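PDB 5MMH: HTH-type transcriptional activator AmpR from Pseudomonas aeruginosa PAO1, which activates transcription of the beta-lactamase gene ampC by binding its promoter, and through its effector domain recognises cell-wall muropeptides, probably linking wall recycling to antibiotic resistance. Local coordinates for residues 19-24 / 136-141; 82-87 / 155-160; 87-92 / 168-173; 114-119 / 127-132. All blocks are in the same frame, centred on the assembly; numbering follows the deposited sequence.

Contact 1: 19-24 / 136-141; sequences VGTFTV and FDTSLA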
loop_
_atom_site.group_PDB
_atom_site.type_symbol
_atom_site.label_atom_id
_atom_site.label_comp_id
_atom_site.label_asym_id
_atom_site.label_seq_id
_atom_site.Cartn_x
_atom_site.Cartn_y
_atom_site.Cartn_z
ATOM N N VAL A 19 -1.016 -10.178 -1.744
ATOM C CA VAL A 19 -0.958 -8.954 -0.951
ATOM C C VAL A 19 0.171 -8.074 -1.461
ATOM O O VAL A 19 1.222 -8.561 -1.886
ATOM C CB VAL A 19 -0.792 -9.252 0.546
ATOM C CG1 VAL A 19 -2.032 -9.843 1.083
ATOM C CG2 VAL A 19 0.311 -10.231 0.774
ATOM N N GLY A 20 -0.057 -6.757 -1.445
ATOM C CA GLY A 20 0.883 -5.847 -2.080
ATOM C C GLY A 20 2.277 -5.935 -1.500
ATOM O O GLY A 20 3.267 -5.970 -2.238
ATOM N N THR A 21 2.372 -6.015 -0.179
ATOM C CA THR A 21 3.670 -6.117 0.487
ATOM C C THR A 21 4.455 -7.330 0.004
ATOM O O THR A 21 5.669 -7.242 -0.231
ATOM C CB THR A 21 3.464 -6.179 2.003
ATOM O OG1 THR A 21 2.815 -4.971 2.430
ATOM C CG2 THR A 21 4.808 -6.355 2.762
ATOM N N PHE A 22 3.776 -8.467 -0.158
ATOM C CA PHE A 22 4.425 -9.671 -0.681
ATOM C C PHE A 22 4.800 -9.515 -2.153
ATOM O O PHE A 22 5.823 -10.043 -2.604
ATOM C CB PHE A 22 3.484 -10.860 -0.488
ATOM C CG PHE A 22 4.039 -12.188 -0.914
ATOM C CD1 PHE A 22 3.900 -12.630 -2.222
ATOM C CD2 PHE A 22 4.608 -13.041 0.018
ATOM C CE1 PHE A 22 4.368 -13.897 -2.600
ATOM C CE2 PHE A 22 5.082 -14.287 -0.361
ATOM C CZ PHE A 22 4.964 -14.707 -1.664
ATOM N N THR A 23 3.976 -8.820 -2.933
ATOM C CA THR A 23 4.254 -8.714 -4.364
ATOM C C THR A 23 5.520 -7.908 -4.630
ATOM O O THR A 23 6.391 -8.337 -5.397
ATOM C CB THR A 23 3.062 -8.096 -5.088
ATOM O OG1 THR A 23 1.912 -8.903 -4.857
ATOM C CG2 THR A 23 3.313 -8.022 -6.592
ATOM N N VAL A 24 5.645 -6.734 -4.010
ATOM C CA VAL A 24 6.779 -5.873 -4.341
ATOM C C VAL A 24 7.999 -6.234 -3.508
ATOM O O VAL A 24 9.120 -6.117 -3.995
ATOM C CB VAL A 24 6.447 -4.369 -4.212
ATOM C CG1 VAL A 24 5.303 -4.006 -5.120
ATOM C CG2 VAL A 24 6.105 -3.997 -2.806
ATOM N N PHE A 136 -2.999 0.846 9.709
ATOM C CA PHE A 136 -2.613 0.789 8.307
ATOM C C PHE A 136 -3.177 -0.458 7.647
ATOM O O PHE A 136 -3.125 -1.546 8.223
ATOM C CB PHE A 136 -1.087 0.814 8.163
ATOM C CG PHE A 136 -0.485 2.165 8.395
ATOM C CD1 PHE A 136 -0.032 2.534 9.654
ATOM C CD2 PHE A 136 -0.399 3.080 7.359
ATOM C CE1 PHE A 136 0.514 3.790 9.870
ATOM C CE2 PHE A 136 0.136 4.334 7.564
ATOM C CZ PHE A 136 0.602 4.691 8.821
ATOM N N ASP A 137 -3.716 -0.291 6.441
ATOM C CA ASP A 137 -4.254 -1.423 5.705
ATOM C C ASP A 137 -3.144 -2.255 5.087
ATOM O O ASP A 137 -3.344 -3.443 4.842
ATOM C CB ASP A 137 -5.242 -0.953 4.621
ATOM C CG ASP A 137 -4.550 -0.311 3.363
ATOM O OD1 ASP A 137 -3.693 0.613 3.502
ATOM O OD2 ASP A 137 -4.926 -0.690 2.209
ATOM N N THR A 138 -1.980 -1.661 4.851
ATOM C CA THR A 138 -0.875 -2.315 4.164
ATOM C C THR A 138 0.425 -1.887 4.825
ATOM O O THR A 138 0.594 -0.713 5.180
ATOM C CB THR A 138 -0.854 -1.975 2.637
ATOM O OG1 THR A 138 0.359 -2.437 2.031
ATOM C CG2 THR A 138 -0.929 -0.525 2.404
ATOM N N SER A 139 1.336 -2.850 4.983
ATOM C CA SER A 139 2.645 -2.562 5.553
ATOM C C SER A 139 3.429 -1.600 4.683
ATOM O O SER A 139 4.265 -0.845 5.193
ATOM C CB SER A 139 3.442 -3.861 5.731
ATOM O OG SER A 139 2.824 -4.706 6.685
ATOM N N LEU A 140 3.193 -1.621 3.371
ATOM C CA LEU A 140 3.838 -0.635 2.505
ATOM C C LEU A 140 3.517 0.778 2.963
ATOM O O LEU A 140 4.411 1.627 3.053
ATOM C CB LEU A 140 3.397 -0.830 1.063
ATOM C CG LEU A 140 3.948 -2.080 0.382
ATOM C CD1 LEU A 140 3.321 -2.171 -0.994
ATOM C CD2 LEU A 140 5.477 -2.063 0.304
ATOM N N ALA A 141 2.244 1.052 3.263
ATOM C CA ALA A 141 1.895 2.388 3.730
ATOM C C ALA A 141 2.503 2.646 5.099
ATOM O O ALA A 141 2.963 3.760 5.375
ATOM C CB ALA A 141 0.374 2.559 3.775
HETATM O O HOH W 1 0.726 -5.614 4.320
HETATM O O HOH W 2 0.020 -4.807 1.264
#

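Contact 2: 82-87 / 155-160; sequences PLTVLC and APAAMF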
loop_
_atom_site.group_PDB
_atom_site.type_symbol
_atom_site.label_atom_id
_atom_site.label_comp_id
_atom_site.label_asym_id
_atom_site.label_seq_id
_atom_site.Cartn_x
_atom_site.Cartn_y
_atom_site.Cartn_z
ATOM N N PRO A 82 7.902 -13.410 10.556
ATOM C CA PRO A 82 7.929 -12.833 11.899
ATOM C C PRO A 82 7.982 -11.322 11.815
ATOM O O PRO A 82 8.557 -10.745 10.889
ATOM C CB PRO A 82 9.215 -13.395 12.517
ATOM C CG PRO A 82 9.661 -14.476 11.589
ATOM C CD PRO A 82 9.160 -14.106 10.243
ATOM N N LEU A 83 7.381 -10.690 12.807
ATOM C CA LEU A 83 7.265 -9.242 12.875
ATOM C C LEU A 83 8.370 -8.663 13.752
ATOM O O LEU A 83 8.683 -9.210 14.814
ATOM C CB LEU A 83 5.901 -8.847 13.442
ATOM C CG LEU A 83 4.670 -9.262 12.644
ATOM C CD1 LEU A 83 3.410 -8.666 13.251
ATOM C CD2 LEU A 83 4.819 -8.825 11.197
ATOM N N THR A 84 8.945 -7.544 13.313
ATOM C CA THR A 84 9.930 -6.836 14.115
ATOM C C THR A 84 9.695 -5.332 14.013
ATOM O O THR A 84 8.983 -4.848 13.132
ATOM C CB THR A 84 11.361 -7.193 13.682
ATOM O OG1 THR A 84 12.247 -6.979 14.781
ATOM C CG2 THR A 84 11.813 -6.346 12.482
ATOM N N VAL A 85 10.325 -4.596 14.926
ATOM C CA VAL A 85 10.257 -3.138 14.937
ATOM C C VAL A 85 11.143 -2.578 13.831
ATOM O O VAL A 85 12.320 -2.941 13.721
ATOM C CB VAL A 85 10.675 -2.592 16.309
ATOM C CG1 VAL A 85 10.986 -1.125 16.211
ATOM C CG2 VAL A 85 9.580 -2.840 17.344
ATOM N N LEU A 86 10.578 -1.681 13.005
ATOM C CA LEU A 86 11.302 -1.035 11.922
ATOM C C LEU A 86 11.037 0.461 11.980
ATOM O O LEU A 86 9.905 0.885 12.228
ATOM C CB LEU A 86 10.888 -1.605 10.559
ATOM C CG LEU A 86 11.205 -3.092 10.353
ATOM C CD1 LEU A 86 10.514 -3.605 9.109
ATOM C CD2 LEU A 86 12.704 -3.305 10.237
ATOM N N CYS A 87 12.077 1.265 11.752
ATOM C CA CYS A 87 11.941 2.715 11.870
ATOM C C CYS A 87 13.039 3.402 11.077
ATOM O O CYS A 87 13.957 2.759 10.563
ATOM C CB CYS A 87 11.978 3.159 13.329
ATOM S SG CYS A 87 13.494 2.709 14.198
ATOM N N ALA A 155 6.383 -4.881 11.438
ATOM C CA ALA A 155 6.130 -5.415 10.108
ATOM C C ALA A 155 7.108 -6.557 9.864
ATOM O O ALA A 155 8.053 -6.746 10.644
ATOM C CB ALA A 155 6.286 -4.314 9.043
ATOM N N PRO A 156 6.912 -7.339 8.794
ATOM C CA PRO A 156 7.853 -8.438 8.487
ATOM C C PRO A 156 9.140 -7.907 7.873
ATOM O O PRO A 156 9.123 -7.315 6.792
ATOM C CB PRO A 156 7.076 -9.307 7.485
ATOM C CG PRO A 156 5.639 -8.895 7.616
ATOM C CD PRO A 156 5.687 -7.430 7.975
ATOM N N ALA A 157 10.263 -8.128 8.564
ATOM C CA ALA A 157 11.563 -7.681 8.053
ATOM C C ALA A 157 11.856 -8.272 6.684
ATOM O O ALA A 157 12.434 -7.603 5.818
ATOM C CB ALA A 157 12.690 -8.070 9.018
ATOM N N ALA A 158 11.463 -9.528 6.475
ATOM C CA ALA A 158 11.783 -10.238 5.247
ATOM C C ALA A 158 11.062 -9.671 4.036
ATOM O O ALA A 158 11.365 -10.068 2.911
ATOM C CB ALA A 158 11.457 -11.721 5.413
ATOM N N MET A 159 10.129 -8.751 4.229
ATOM C CA MET A 159 9.489 -8.084 3.110
ATOM C C MET A 159 10.106 -6.725 2.798
ATOM O O MET A 159 9.751 -6.114 1.786
ATOM C CB MET A 159 7.991 -7.948 3.393
ATOM C CG MET A 159 7.291 -9.312 3.544
ATOM S SD MET A 159 7.122 -10.173 1.961
ATOM C CE MET A 159 8.137 -11.633 2.188
ATOM N N PHE A 160 11.040 -6.250 3.615
ATOM C CA PHE A 160 11.664 -4.946 3.409
ATOM C C PHE A 160 13.175 -5.087 3.432
ATOM O O PHE A 160 13.899 -4.264 3.996
ATOM C CB PHE A 160 11.156 -3.946 4.440
ATOM C CG PHE A 160 9.688 -3.718 4.340
ATOM C CD1 PHE A 160 9.175 -2.825 3.408
ATOM C CD2 PHE A 160 8.812 -4.438 5.126
ATOM C CE1 PHE A 160 7.816 -2.651 3.287
ATOM C CE2 PHE A 160 7.445 -4.259 5.011
ATOM C CZ PHE A 160 6.950 -3.384 4.095
HETATM O O HOH W 3 9.979 -11.115 8.263
HETATM O O HOH W 4 10.692 -9.182 11.152
#

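Contact 3: 87-92 / 168-173; sequences CCPEVA and SIRRPF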
loop_
_atom_site.group_PDB
_atom_site.type_symbol
_atom_site.label_atom_id
_atom_site.label_comp_id
_atom_site.label_asym_id
_atom_site.label_seq_id
_atom_site.Cartn_x
_atom_site.Cartn_y
_atom_site.Cartn_z
ATOM N N CYS A 87 12.077 1.265 11.752
ATOM C CA CYS A 87 11.941 2.715 11.870
ATOM C C CYS A 87 13.039 3.402 11.077
ATOM O O CYS A 87 13.957 2.759 10.563
ATOM C CB CYS A 87 11.978 3.159 13.329
ATOM S SG CYS A 87 13.494 2.709 14.198
ATOM N N CYS A 88 12.928 4.728 10.971
ATOM C CA CYS A 88 13.965 5.502 10.298
ATOM C C CYS A 88 15.188 5.675 11.207
ATOM O O CYS A 88 15.088 5.541 12.431
ATOM C CB CYS A 88 13.422 6.865 9.863
ATOM S SG CYS A 88 12.977 7.980 11.205
ATOM N N PRO A 89 16.367 5.950 10.617
ATOM C CA PRO A 89 17.571 6.200 11.442
ATOM C C PRO A 89 17.389 7.303 12.472
ATOM O O PRO A 89 17.804 7.148 13.630
ATOM C CB PRO A 89 18.634 6.575 10.400
ATOM C CG PRO A 89 18.138 6.011 9.114
ATOM C CD PRO A 89 16.648 6.030 9.170
ATOM N N GLU A 90 16.810 8.431 12.056
ATOM C CA GLU A 90 16.300 9.481 12.931
ATOM C C GLU A 90 15.772 8.893 14.233
ATOM O O GLU A 90 16.341 9.127 15.305
ATOM C CB GLU A 90 15.200 10.253 12.186
ATOM C CG GLU A 90 15.027 11.735 12.513
ATOM C CD GLU A 90 14.170 11.979 13.735
ATOM O OE1 GLU A 90 14.745 12.197 14.825
ATOM O OE2 GLU A 90 12.924 11.958 13.602
ATOM N N VAL A 91 14.711 8.086 14.138
ATOM C CA VAL A 91 14.091 7.533 15.336
ATOM C C VAL A 91 14.949 6.430 15.936
ATOM O O VAL A 91 14.983 6.270 17.161
ATOM C CB VAL A 91 12.666 7.044 15.016
ATOM C CG1 VAL A 91 12.248 5.928 15.956
ATOM C CG2 VAL A 91 11.681 8.200 15.105
ATOM N N ALA A 92 15.671 5.669 15.106
ATOM C CA ALA A 92 16.429 4.522 15.618
ATOM C C ALA A 92 17.491 4.949 16.627
ATOM O O ALA A 92 17.693 4.279 17.648
ATOM C CB ALA A 92 17.076 3.750 14.468
ATOM N N SER A 168 18.164 2.328 4.091
ATOM C CA SER A 168 17.138 3.363 4.095
ATOM C C SER A 168 16.171 3.223 5.268
ATOM O O SER A 168 15.541 4.217 5.640
ATOM C CB SER A 168 16.392 3.375 2.755
ATOM O OG SER A 168 15.470 2.307 2.644
ATOM N N ILE A 169 16.046 2.032 5.875
ATOM C CA ILE A 169 15.393 1.902 7.175
ATOM C C ILE A 169 16.182 0.941 8.056
ATOM O O ILE A 169 17.013 0.159 7.587
ATOM C CB ILE A 169 13.919 1.439 7.107
ATOM C CG1 ILE A 169 13.833 -0.014 6.694
ATOM C CG2 ILE A 169 13.072 2.335 6.198
ATOM C CD1 ILE A 169 12.847 -0.744 7.554
ATOM N N ARG A 170 15.896 0.999 9.355
ATOM C CA ARG A 170 16.718 0.343 10.353
ATOM C C ARG A 170 15.883 -0.597 11.207
ATOM O O ARG A 170 14.690 -0.384 11.429
ATOM C CB ARG A 170 17.442 1.367 11.246
ATOM C CG ARG A 170 18.426 2.247 10.470
ATOM C CD ARG A 170 19.654 2.673 11.286
ATOM N NE ARG A 170 20.605 1.578 11.467
ATOM C CZ ARG A 170 20.762 0.892 12.599
ATOM N NH1 ARG A 170 20.042 1.198 13.676
ATOM N NH2 ARG A 170 21.650 -0.097 12.658
ATOM N N ARG A 171 16.541 -1.650 11.674
ATOM C CA ARG A 171 15.996 -2.577 12.658
ATOM C C ARG A 171 16.677 -2.316 13.994
ATOM O O ARG A 171 17.836 -2.717 14.181
ATOM C CB ARG A 171 16.231 -4.022 12.212
ATOM C CG ARG A 171 15.655 -5.059 13.160
ATOM C CD ARG A 171 15.853 -6.450 12.606
ATOM N NE ARG A 171 15.331 -7.457 13.515
ATOM C CZ ARG A 171 14.993 -8.680 13.134
ATOM N NH1 ARG A 171 15.126 -9.039 11.862
ATOM N NH2 ARG A 171 14.509 -9.538 14.021
ATOM N N PRO A 172 16.022 -1.641 14.946
ATOM C CA PRO A 172 16.713 -1.282 16.195
ATOM C C PRO A 172 16.851 -2.399 17.216
ATOM O O PRO A 172 17.761 -2.312 18.052
ATOM C CB PRO A 172 15.849 -0.142 16.762
ATOM C CG PRO A 172 14.520 -0.286 16.086
ATOM C CD PRO A 172 14.811 -0.829 14.730
ATOM N N PHE A 173 15.991 -3.421 17.205
ATOM C CA PHE A 173 16.059 -4.495 18.193
ATOM C C PHE A 173 16.066 -5.860 17.517
ATOM O O PHE A 173 15.628 -6.022 16.373
ATOM C CB PHE A 173 14.890 -4.442 19.181
ATOM C CG PHE A 173 14.640 -3.075 19.749
ATOM C CD1 PHE A 173 15.530 -2.508 20.653
ATOM C CD2 PHE A 173 13.520 -2.351 19.373
ATOM C CE1 PHE A 173 15.298 -1.244 21.181
ATOM C CE2 PHE A 173 13.282 -1.084 19.892
ATOM C CZ PHE A 173 14.172 -0.528 20.797
#

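Contact 4: 114-119 / 127-132; sequences EWPLWF and HAPLTR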
loop_
_atom_site.group_PDB
_atom_site.type_symbol
_atom_site.label_atom_id
_atom_site.label_comp_id
_atom_site.label_asym_id
_atom_site.label_seq_id
_atom_site.Cartn_x
_atom_site.Cartn_y
_atom_site.Cartn_z
ATOM N N GLU A 114 -0.757 -7.426 17.640
ATOM C CA GLU A 114 0.629 -7.614 17.236
ATOM C C GLU A 114 1.583 -6.891 18.181
ATOM O O GLU A 114 2.594 -7.460 18.612
ATOM C CB GLU A 114 0.816 -7.141 15.801
ATOM C CG GLU A 114 -0.017 -7.918 14.782
ATOM C CD GLU A 114 0.268 -7.489 13.335
ATOM O OE1 GLU A 114 0.832 -6.391 13.136
ATOM O OE2 GLU A 114 -0.057 -8.252 12.394
ATOM N N TRP A 115 1.278 -5.634 18.524
ATOM C CA TRP A 115 2.140 -4.895 19.447
ATOM C C TRP A 115 2.188 -5.497 20.848
ATOM O O TRP A 115 3.296 -5.613 21.400
ATOM C CB TRP A 115 1.725 -3.421 19.506
ATOM C CG TRP A 115 2.338 -2.608 18.438
ATOM C CD1 TRP A 115 1.731 -2.158 17.320
ATOM C CD2 TRP A 115 3.699 -2.170 18.370
ATOM N NE1 TRP A 115 2.624 -1.457 16.550
ATOM C CE2 TRP A 115 3.841 -1.446 17.177
ATOM C CE3 TRP A 115 4.815 -2.323 19.204
ATOM C CZ2 TRP A 115 5.046 -0.866 16.791
ATOM C CZ3 TRP A 115 6.020 -1.759 18.811
ATOM C CH2 TRP A 115 6.121 -1.031 17.618
ATOM N N PRO A 116 1.068 -5.842 21.499
ATOM C CA PRO A 116 1.198 -6.540 22.789
ATOM C C PRO A 116 1.941 -7.857 22.667
ATOM O O PRO A 116 2.757 -8.179 23.537
ATOM C CB PRO A 116 -0.258 -6.730 23.251
ATOM C CG PRO A 116 -1.104 -6.414 22.085
ATOM C CD PRO A 116 -0.329 -5.467 21.227
ATOM N N LEU A 117 1.721 -8.614 21.593
ATOM C CA LEU A 117 2.466 -9.861 21.423
ATOM C C LEU A 117 3.956 -9.600 21.329
ATOM O O LEU A 117 4.757 -10.331 21.920
ATOM C CB LEU A 117 1.983 -10.612 20.186
ATOM C CG LEU A 117 0.759 -11.497 20.438
ATOM C CD1 LEU A 117 0.260 -12.146 19.159
ATOM C CD2 LEU A 117 1.102 -12.553 21.478
ATOM N N TRP A 118 4.350 -8.544 20.609
ATOM C CA TRP A 118 5.771 -8.271 20.447
ATOM C C TRP A 118 6.398 -7.797 21.748
ATOM O O TRP A 118 7.524 -8.193 22.072
ATOM C CB TRP A 118 5.997 -7.233 19.359
ATOM C CG TRP A 118 7.459 -6.970 19.097
ATOM C CD1 TRP A 118 8.243 -7.592 18.170
ATOM C CD2 TRP A 118 8.299 -6.007 19.750
ATOM N NE1 TRP A 118 9.514 -7.082 18.202
ATOM C CE2 TRP A 118 9.576 -6.105 19.162
ATOM C CE3 TRP A 118 8.095 -5.064 20.766
ATOM C CZ2 TRP A 118 10.650 -5.309 19.566
ATOM C CZ3 TRP A 118 9.167 -4.268 21.169
ATOM C CH2 TRP A 118 10.421 -4.393 20.567
ATOM N N PHE A 119 5.705 -6.925 22.487
ATOM C CA PHE A 119 6.230 -6.473 23.772
ATOM C C PHE A 119 6.489 -7.662 24.693
ATOM O O PHE A 119 7.545 -7.753 25.327
ATOM C CB PHE A 119 5.267 -5.471 24.420
ATOM C CG PHE A 119 5.401 -4.057 23.887
ATOM C CD1 PHE A 119 6.651 -3.502 23.643
ATOM C CD2 PHE A 119 4.275 -3.293 23.615
ATOM C CE1 PHE A 119 6.776 -2.206 23.142
ATOM C CE2 PHE A 119 4.388 -1.995 23.119
ATOM C CZ PHE A 119 5.639 -1.449 22.879
ATOM N N HIS A 127 1.248 -4.297 26.642
ATOM C CA HIS A 127 0.607 -3.053 26.192
ATOM C C HIS A 127 0.379 -3.134 24.674
ATOM O O HIS A 127 1.356 -3.394 23.982
ATOM C CB HIS A 127 1.479 -1.846 26.551
ATOM C CG HIS A 127 0.821 -0.527 26.305
ATOM N ND1 HIS A 127 -0.129 -0.003 27.156
ATOM C CD2 HIS A 127 0.978 0.381 25.312
ATOM C CE1 HIS A 127 -0.534 1.167 26.693
ATOM N NE2 HIS A 127 0.124 1.424 25.576
ATOM N N ALA A 128 -0.804 -2.934 24.062
ATOM C CA ALA A 128 -2.109 -2.320 24.421
ATOM C C ALA A 128 -2.182 -0.887 23.859
ATOM O O ALA A 128 -2.635 0.024 24.558
ATOM C CB ALA A 128 -2.406 -2.320 25.933
ATOM N N PRO A 129 -1.768 -0.677 22.576
ATOM C CA PRO A 129 -1.585 0.700 22.093
ATOM C C PRO A 129 -2.782 1.281 21.346
ATOM O O PRO A 129 -2.908 1.124 20.126
ATOM C CB PRO A 129 -0.366 0.575 21.162
ATOM C CG PRO A 129 -0.212 -0.932 20.893
ATOM C CD PRO A 129 -1.399 -1.624 21.512
ATOM N N LEU A 130 -3.665 1.960 22.078
ATOM C CA LEU A 130 -4.715 2.804 21.508
ATOM C C LEU A 130 -4.358 4.241 21.856
ATOM O O LEU A 130 -4.466 4.638 23.022
ATOM C CB LEU A 130 -6.096 2.455 22.063
ATOM C CG LEU A 130 -6.893 1.246 21.574
ATOM C CD1 LEU A 130 -8.362 1.426 21.944
ATOM C CD2 LEU A 130 -6.733 1.039 20.067
ATOM N N THR A 131 -3.937 5.014 20.853
ATOM C CA THR A 131 -3.400 6.367 21.055
ATOM C C THR A 131 -2.108 6.304 21.892
ATOM O O THR A 131 -2.115 5.843 23.036
ATOM C CB THR A 131 -4.432 7.301 21.738
ATOM O OG1 THR A 131 -5.673 7.255 21.017
ATOM C CG2 THR A 131 -3.918 8.737 21.791
ATOM N N ARG A 132 -1.016 6.795 21.325
ATOM C CA ARG A 132 -1.057 7.396 20.024
ATOM C C ARG A 132 -0.699 6.417 18.946
ATOM O O ARG A 132 0.357 5.834 18.951
ATOM C CB ARG A 132 -0.148 8.602 19.939
ATOM C CG ARG A 132 -0.547 9.533 18.798
ATOM C CD ARG A 132 0.599 10.078 17.977
ATOM N NE ARG A 132 0.251 11.422 17.499
ATOM C CZ ARG A 132 1.031 12.510 17.550
ATOM N NH1 ARG A 132 0.572 13.672 17.088
ATOM N NH2 ARG A 132 2.273 12.465 18.009
#

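Contact 1: 19-24 / 136-141
T21 lays its hydroxyl over the start of the opposing helix, OG1 standing 3.5 Å from S139 CB and also close to the L140 backbone N, while its methyl CG2 flanks the same S139 carbon. In T21, OG1 lies opposite the carbonyl carbon (chi1 -61°), which turns the hydroxyl to the S139 side and lets it share a water with S139 N; that water is 2.9 Å from T21 OG1 and accepts the S139 N-H. A second water accepts from T21 N at 3.0 Å and is hydrogen-bonded to T138 OG1, at a spacing short enough to be doubtful. T138 is the N-cap residue of helix 139-147, its OG1 accepting from L140 N at 3.2 Å. Two helix starts therefore face each other, 20-37 and 139-147, in the cleft between the two subdomains, where LysR-type relatives bind their inducers; a similar role here is an inference. Beside the polar part, V24 and L140 reach tip to tip, CG2 of V24 lying 3.7 Å from L140 CD2, and L140 CD1 rests on the backbone carbon of G20. On this apolar side A141 of the second subunit packs on L140, and its Q148 donates to V24 O.

Contact 2: 82-87 / 155-160
L83 drapes its CD2 methyl over the peptide that enters P156, 3.5 Å from P156 N and 3.6 Å from P156 CD of the ring. The leucine's CG is swung away from its own carbonyl carbon (chi1 -62°); CD1 continues the extended chain, and the other branch, CD2, is the one that turns onto P156. T84 turns the other way: its OG1 stands opposite the backbone N (chi1 -155°) and is hydrogen-bonded to T175 O, which leaves CG2 wedged between the backbone N and carbonyl carbon, where it meets A157 CB at 4.0 Å. T84 and A155 share one face of the sheet. L86 sends CD1 to the A155 methyl and obliquely towards the F160 ring, itself packed on helix 139-147.

The backbones pair through T84 and A155. T84 N donates to A155 O at 2.9 Å, with a nearly straight N-H...O angle of 171°, and A155 N returns a bond to T84 O. Beyond this pair the strands part: P82 O is bridged by water to A157 N and, through a second water, to A158 N, and P156 CA lies 3.4 Å from P82 O. This is an antiparallel edge pairing, strand 153-156 closing one side of the mixed sheet of the LysR effector domain and then curling into a 3-10 turn.

Contact 3: 87-92 / 168-173
C87 and R170 grip each other by both backbone groups: R170 N donates to C87 O at 2.9 Å, and C87 N donates to R170 O at 3.1 Å. Around this pair the side chains close in. The C87 sulfur sits between its own backbone N and carbonyl carbon (chi1 59°), and from there SG lies against the P172 ring, 3.7 Å from P172 CG. On the outer side, the aliphatic part of R170 runs across the P89 ring at an angle, R170 CG being 4.0 Å from P89 CG. Bends at the second and third torsions then fold the arginine back, bringing the edge of its guanidinium to the A92 methyl, with NH1 near A92 CB. I169 CB adds a contact to the C87 carbonyl oxygen.

The next shell holds the backbone around them. C88 is the N-cap of helix 89-93, its SG accepting from V91 N at 3.4 Å, and this cap marks the start of the helix that carries P89 and A92, with A92 N bonded to C88 O. R171 NE donates to F173 O, which lies in the guanidinium plane, while R171 NH2 makes a salt bridge with E176. P172 CB rests over the centre of the F173 ring. Further out, I169 packs on L86 of strand 73-86 and on L143 of helix 139-147. The C87-R170 pair is a single antiparallel bridge next to strand 73-86, just ahead of an N-capped helix at the periphery of the LysR effector domain.

Contact 4: 114-119 / 127-132
The F119 ring presents its edge to the H127 carbonyl oxygen, which lies in the plane of the ring; the 2.9 Å from F119 CD2 to H127 O is short and is best read with caution. Another edge position of the same ring, CD1, lies in the plane of the W118 indole. P129 CG lies 3.4 Å from the W115 methylene CB and oblique to the indole, 3.9 Å from W115 CG, while W115 NE1 is satisfied elsewhere by L107 O. P116 packs beside them: its CD is 4.0 Å from P129 CD, and its CA lies 3.4 Å from H127 O, a bent C-H...O contact. F119 reaches this place because its CG is turned opposite its carbonyl carbon (chi1 -81°), sending the ring out from helix 114-121 towards the loop before strand 133-136. Further along that loop the chain is poorly ordered, although T131 OG1 bonds to D42 of the second subunit. P116 has no N-H to offer H127 O, and no hydrogen bond joins the two segments; the contact therefore rests on proline and aromatic packing, with the H127 carbonyl oxygen meeting the P116 CA-H and the F119 ring edge, a weakly electrostatic contribution at most.

Contact 1 stands apart in kind: it joins helix 20-37 to helix 139-147 across the cleft, whereas contacts 2, 3 and 4 lie together in the half of the domain that holds helix 139-147. Contact 2, about 12 Å from contact 1 centre to centre, touches it through M159 and F160. It meets contact 3, centres about 11 Å apart, where they share C87, next to strand 73-86, and contact 4, centres about 16 Å apart, where L83 and V85 pack on E114, W115 and W118. Along the chain contacts 1, 2 and 3 interleave, and contact 4 is the most local, its segments separated by seven residues. Touching all three others, contact 2 lies between the cleft side and the outer parts of this half.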